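Local coordinates for fat acid-binding protein (Eubacterium ventriosum, PDB 3NYI) that probably binds lipids, as a DegV-family protein found with a molecule of stearic acid bound, at residues Y52-M55 / K60-P63; D144-E149 / R291-L296. One frame throughout, in Å; residues are numbered along the deposited sequence.

Interaction 1 of 2, residues Y52-M55 / K60-P63; sequences YQRM and KLFP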
# COMPACT_ATOMS: atom_id res chain seq x y z
N TYR A 52 -1.30 7.87 -14.48
CA TYR A 52 -0.54 6.86 -15.19
C TYR A 52 -0.34 7.31 -16.64
O TYR A 52 0.73 7.11 -17.23
CB TYR A 52 -1.26 5.51 -15.16
CG TYR A 52 -0.93 4.63 -13.96
CD1 TYR A 52 -1.58 4.79 -12.75
CD2 TYR A 52 0.01 3.60 -14.07
CE1 TYR A 52 -1.29 3.95 -11.65
CE2 TYR A 52 0.30 2.76 -12.99
CZ TYR A 52 -0.35 2.94 -11.79
OH TYR A 52 -0.06 2.10 -10.71
N GLN A 53 -1.38 7.91 -17.21
CA GLN A 53 -1.33 8.38 -18.60
C GLN A 53 -0.23 9.42 -18.80
O GLN A 53 0.55 9.32 -19.75
CB GLN A 53 -2.68 8.95 -19.05
CG GLN A 53 -3.55 7.96 -19.79
CD GLN A 53 -2.88 7.36 -21.02
OE1 GLN A 53 -2.00 7.97 -21.64
NE2 GLN A 53 -3.29 6.15 -21.38
N ARG A 54 -0.18 10.42 -17.92
CA ARG A 54 0.85 11.45 -18.02
C ARG A 54 2.23 10.81 -18.07
O ARG A 54 3.08 11.22 -18.85
CB ARG A 54 0.76 12.43 -16.85
CG ARG A 54 -0.44 13.35 -16.89
CD ARG A 54 -0.35 14.33 -18.06
NE ARG A 54 0.91 15.07 -18.05
CZ ARG A 54 1.12 16.17 -17.34
NH1 ARG A 54 0.17 16.66 -16.56
NH2 ARG A 54 2.30 16.78 -17.39
N MSE A 55 2.47 9.81 -17.23
CA MSE A 55 3.78 9.16 -17.22
C MSE A 55 4.02 8.32 -18.46
O MSE A 55 5.14 8.28 -18.98
CB MSE A 55 3.96 8.30 -15.96
CG MSE A 55 3.87 9.08 -14.66
SE MSE A 55 4.26 7.86 -13.16
CE MSE A 55 6.11 8.12 -13.02
N LYS A 60 9.99 10.86 -19.75
CA LYS A 60 10.98 11.73 -19.12
C LYS A 60 10.38 12.50 -17.95
O LYS A 60 11.09 13.21 -17.24
CB LYS A 60 11.54 12.72 -20.14
CG LYS A 60 12.63 12.17 -21.04
CD LYS A 60 13.07 13.23 -22.04
CE LYS A 60 13.40 14.55 -21.35
NZ LYS A 60 13.61 15.66 -22.33
N LEU A 61 9.07 12.37 -17.77
CA LEU A 61 8.34 13.07 -16.71
C LEU A 61 8.49 12.32 -15.39
O LEU A 61 8.08 11.17 -15.28
CB LEU A 61 6.86 13.13 -17.08
CG LEU A 61 6.00 14.33 -16.67
CD1 LEU A 61 4.56 13.87 -16.46
CD2 LEU A 61 6.52 15.02 -15.41
N PHE A 62 9.09 12.97 -14.39
CA PHE A 62 9.14 12.39 -13.04
C PHE A 62 8.32 13.23 -12.05
O PHE A 62 8.79 14.27 -11.57
CB PHE A 62 10.60 12.21 -12.57
CG PHE A 62 11.37 11.21 -13.40
CD1 PHE A 62 11.38 9.87 -13.05
CD2 PHE A 62 12.05 11.61 -14.54
CE1 PHE A 62 12.07 8.95 -13.81
CE2 PHE A 62 12.75 10.69 -15.30
CZ PHE A 62 12.76 9.36 -14.94
N PRO A 63 7.09 12.79 -11.77
CA PRO A 63 6.23 13.55 -10.85
C PRO A 63 6.74 13.49 -9.43
O PRO A 63 7.62 12.66 -9.13
CB PRO A 63 4.88 12.83 -10.95
CG PRO A 63 4.96 11.97 -12.19
CD PRO A 63 6.40 11.60 -12.30
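The guanidinium of Arg54 receives Leu61 at a slant, its NH2 3.8 Å from the leucine's CD1, while the ring of Phe34 makes a cation-pi contact with the same group. In the conformer described here (two are deposited), bends at chi2 and chi3 fold the arginine chain back, and Leu61 CD1 also lies 4.1 Å from Arg54 CB. A long, flexible arginine suits this exposed position, where its CB and its guanidinium end can both lie near one leucine methyl while its charge meets an aromatic ring. Deeper in, Met55, present as selenomethionine, meets the ring of Pro63: its CE stands 3.6 Å from Pro63 CD, and Met55 CG lies 4.0 Å from Pro63 CG. The side chain of Met55 runs extended through chi2 and turns at chi3 (91°), which carries the terminal methyl to the proline. Both residues are apolar, as suits the buried side of this loop. The contact also buries Leu61 O, for which the model offers no polar partner. Residues 60-63 thus fold back on helix 48-57 before entering strand 64-66; Phe34 touches Leu61 and Pro63, Tyr173 of helix 172-177 touches Met55, and Val278 of helix 274-280 reaches Pro63.

Interaction 2 of 2, residues D144-E149 / R291-L296; sequences DGLSFE and RKYETL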
# COMPACT_ATOMS: atom_id res chain seq x y z
N ASP A 144 -15.99 -9.24 13.12
CA ASP A 144 -16.15 -10.55 13.77
C ASP A 144 -16.34 -10.41 15.28
O ASP A 144 -16.45 -11.40 16.00
CB ASP A 144 -14.98 -11.48 13.44
CG ASP A 144 -14.88 -11.80 11.95
OD1 ASP A 144 -15.87 -11.56 11.23
OD2 ASP A 144 -13.81 -12.30 11.51
N GLY A 145 -16.35 -9.17 15.77
CA GLY A 145 -16.70 -8.92 17.16
C GLY A 145 -15.55 -8.87 18.15
O GLY A 145 -15.79 -8.82 19.36
N LEU A 146 -14.31 -8.89 17.67
CA LEU A 146 -13.18 -8.65 18.56
C LEU A 146 -13.22 -7.22 19.06
O LEU A 146 -13.65 -6.33 18.33
CB LEU A 146 -11.85 -8.88 17.82
CG LEU A 146 -11.29 -10.30 17.82
CD1 LEU A 146 -12.20 -11.24 17.06
CD2 LEU A 146 -9.89 -10.31 17.23
N SER A 147 -12.76 -7.00 20.29
CA SER A 147 -12.62 -5.65 20.83
C SER A 147 -11.40 -4.98 20.22
O SER A 147 -10.52 -5.65 19.68
CB SER A 147 -12.41 -5.71 22.33
OG SER A 147 -11.12 -6.23 22.61
N PHE A 148 -11.32 -3.65 20.33
CA PHE A 148 -10.14 -2.94 19.84
C PHE A 148 -8.87 -3.53 20.45
O PHE A 148 -7.87 -3.72 19.76
CB PHE A 148 -10.24 -1.44 20.13
CG PHE A 148 -9.04 -0.66 19.67
CD1 PHE A 148 -8.85 -0.39 18.33
CD2 PHE A 148 -8.10 -0.20 20.58
CE1 PHE A 148 -7.74 0.31 17.90
CE2 PHE A 148 -6.99 0.50 20.16
CZ PHE A 148 -6.81 0.76 18.82
N GLU A 149 -8.90 -3.81 21.75
CA GLU A 149 -7.72 -4.35 22.43
C GLU A 149 -7.31 -5.71 21.88
O GLU A 149 -6.12 -5.97 21.68
CB GLU A 149 -7.95 -4.43 23.94
CG GLU A 149 -7.84 -3.09 24.66
CD GLU A 149 -9.00 -2.16 24.36
OE1 GLU A 149 -10.11 -2.66 24.05
OE2 GLU A 149 -8.81 -0.92 24.45
N ARG A 291 -0.99 -12.78 6.95
CA ARG A 291 -1.54 -13.89 7.73
C ARG A 291 -3.00 -13.61 8.03
O ARG A 291 -3.38 -12.46 8.25
CB ARG A 291 -0.80 -14.06 9.06
CG ARG A 291 0.47 -14.89 8.99
CD ARG A 291 0.14 -16.35 8.76
NE ARG A 291 -0.51 -16.95 9.92
CZ ARG A 291 0.13 -17.61 10.88
NH1 ARG A 291 1.45 -17.75 10.84
NH2 ARG A 291 -0.56 -18.13 11.89
N LYS A 292 -3.83 -14.65 8.05
CA LYS A 292 -5.20 -14.50 8.54
C LYS A 292 -5.16 -14.37 10.06
O LYS A 292 -4.60 -15.24 10.74
CB LYS A 292 -6.06 -15.71 8.17
CG LYS A 292 -6.06 -16.07 6.70
CD LYS A 292 -6.48 -17.54 6.58
CE LYS A 292 -6.85 -17.92 5.16
NZ LYS A 292 -7.39 -19.31 5.13
N TYR A 293 -5.74 -13.30 10.60
CA TYR A 293 -5.68 -13.09 12.05
C TYR A 293 -6.14 -14.31 12.86
O TYR A 293 -5.62 -14.56 13.94
CB TYR A 293 -6.46 -11.84 12.48
CG TYR A 293 -7.93 -12.09 12.70
CD1 TYR A 293 -8.40 -12.50 13.95
CD2 TYR A 293 -8.85 -11.91 11.67
CE1 TYR A 293 -9.75 -12.74 14.16
CE2 TYR A 293 -10.20 -12.14 11.88
CZ TYR A 293 -10.64 -12.56 13.12
OH TYR A 293 -11.98 -12.79 13.32
N GLU A 294 -7.11 -15.06 12.33
CA GLU A 294 -7.68 -16.22 13.03
C GLU A 294 -6.64 -17.27 13.38
O GLU A 294 -6.84 -18.08 14.29
CB GLU A 294 -8.74 -16.92 12.17
CG GLU A 294 -9.95 -16.09 11.84
CD GLU A 294 -9.83 -15.41 10.49
OE1 GLU A 294 -8.69 -15.07 10.11
OE2 GLU A 294 -10.87 -15.23 9.82
N THR A 295 -5.55 -17.27 12.63
CA THR A 295 -4.54 -18.32 12.73
C THR A 295 -3.41 -17.94 13.69
O THR A 295 -2.53 -18.75 13.99
CB THR A 295 -3.98 -18.67 11.33
OG1 THR A 295 -3.26 -17.55 10.80
CG2 THR A 295 -5.11 -19.01 10.38
N LEU A 296 -3.45 -16.71 14.19
CA LEU A 296 -2.34 -16.21 15.00
C LEU A 296 -2.40 -16.69 16.44
O LEU A 296 -3.48 -16.94 16.97
CB LEU A 296 -2.28 -14.68 14.95
CG LEU A 296 -1.80 -14.15 13.60
CD1 LEU A 296 -1.90 -12.63 13.56
CD2 LEU A 296 -0.38 -14.62 13.34
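Tyr293 points its phenol across to Asp144, and the two side chains meet at an angle, carboxylate and ring planes 38° apart. Tyr293 OH donates to Asp144 OD2 at 2.6 Å, meeting the anti lone pair, with the oxygen at the ring's edge and near its plane. Tyr293 CG sits between the backbone N and the carbonyl carbon (chi1 85°), from where the ring extends to Asp144. Leu146 runs past the ring in the opposite direction, its CD2 3.9 Å from Tyr293 CE1. A tyrosine suits this place: its ring packs on a leucine while its tip serves a surface acid. Glu294 lays CD 3.5 Å above one face of the Tyr293 ring, toward the rim, and brings OE2 to 4.5 Å from Asp144 OD2; a second carboxylate so near would probably raise both acids' affinity for protons, an effect the phenol hydrogen helps offset at Asp144. A phenylalanine here would probably keep the leucine packing but leave the Asp144 carboxylate without its hydroxyl mate. Arg291 braces the 3-10 turn bearing Tyr293: its NE and NH2 both donate to Thr295 OG1, which donates to Lys292 O. The partner segment is the turn between helices 128-143 and 148-161: Gly145, whose backbone conformation would jam a CB against Asp144 O, closes the first in a Schellman motif, and Ser147 N-caps the second, Gln150 accepting from its backbone N as in a capping box.

How the interactions relate
Interactions 1 and 2 lie on opposite sides of the chain's centre, their own centres 40 Å apart and their nearest atoms about 23 Å apart, so neither touches the other. Interaction 1 is a short-range closure, four residues separating its segments, beside the sheet that contains strands 25-33 and 64-66. Interaction 2 instead ties the chain's end, after strand 285-291 of the other sheet, to a turn 142 residues earlier. The side chain of Pro63 in interaction 1 is about 10 Å from the bound stearic acid, near the lipid but not touching it.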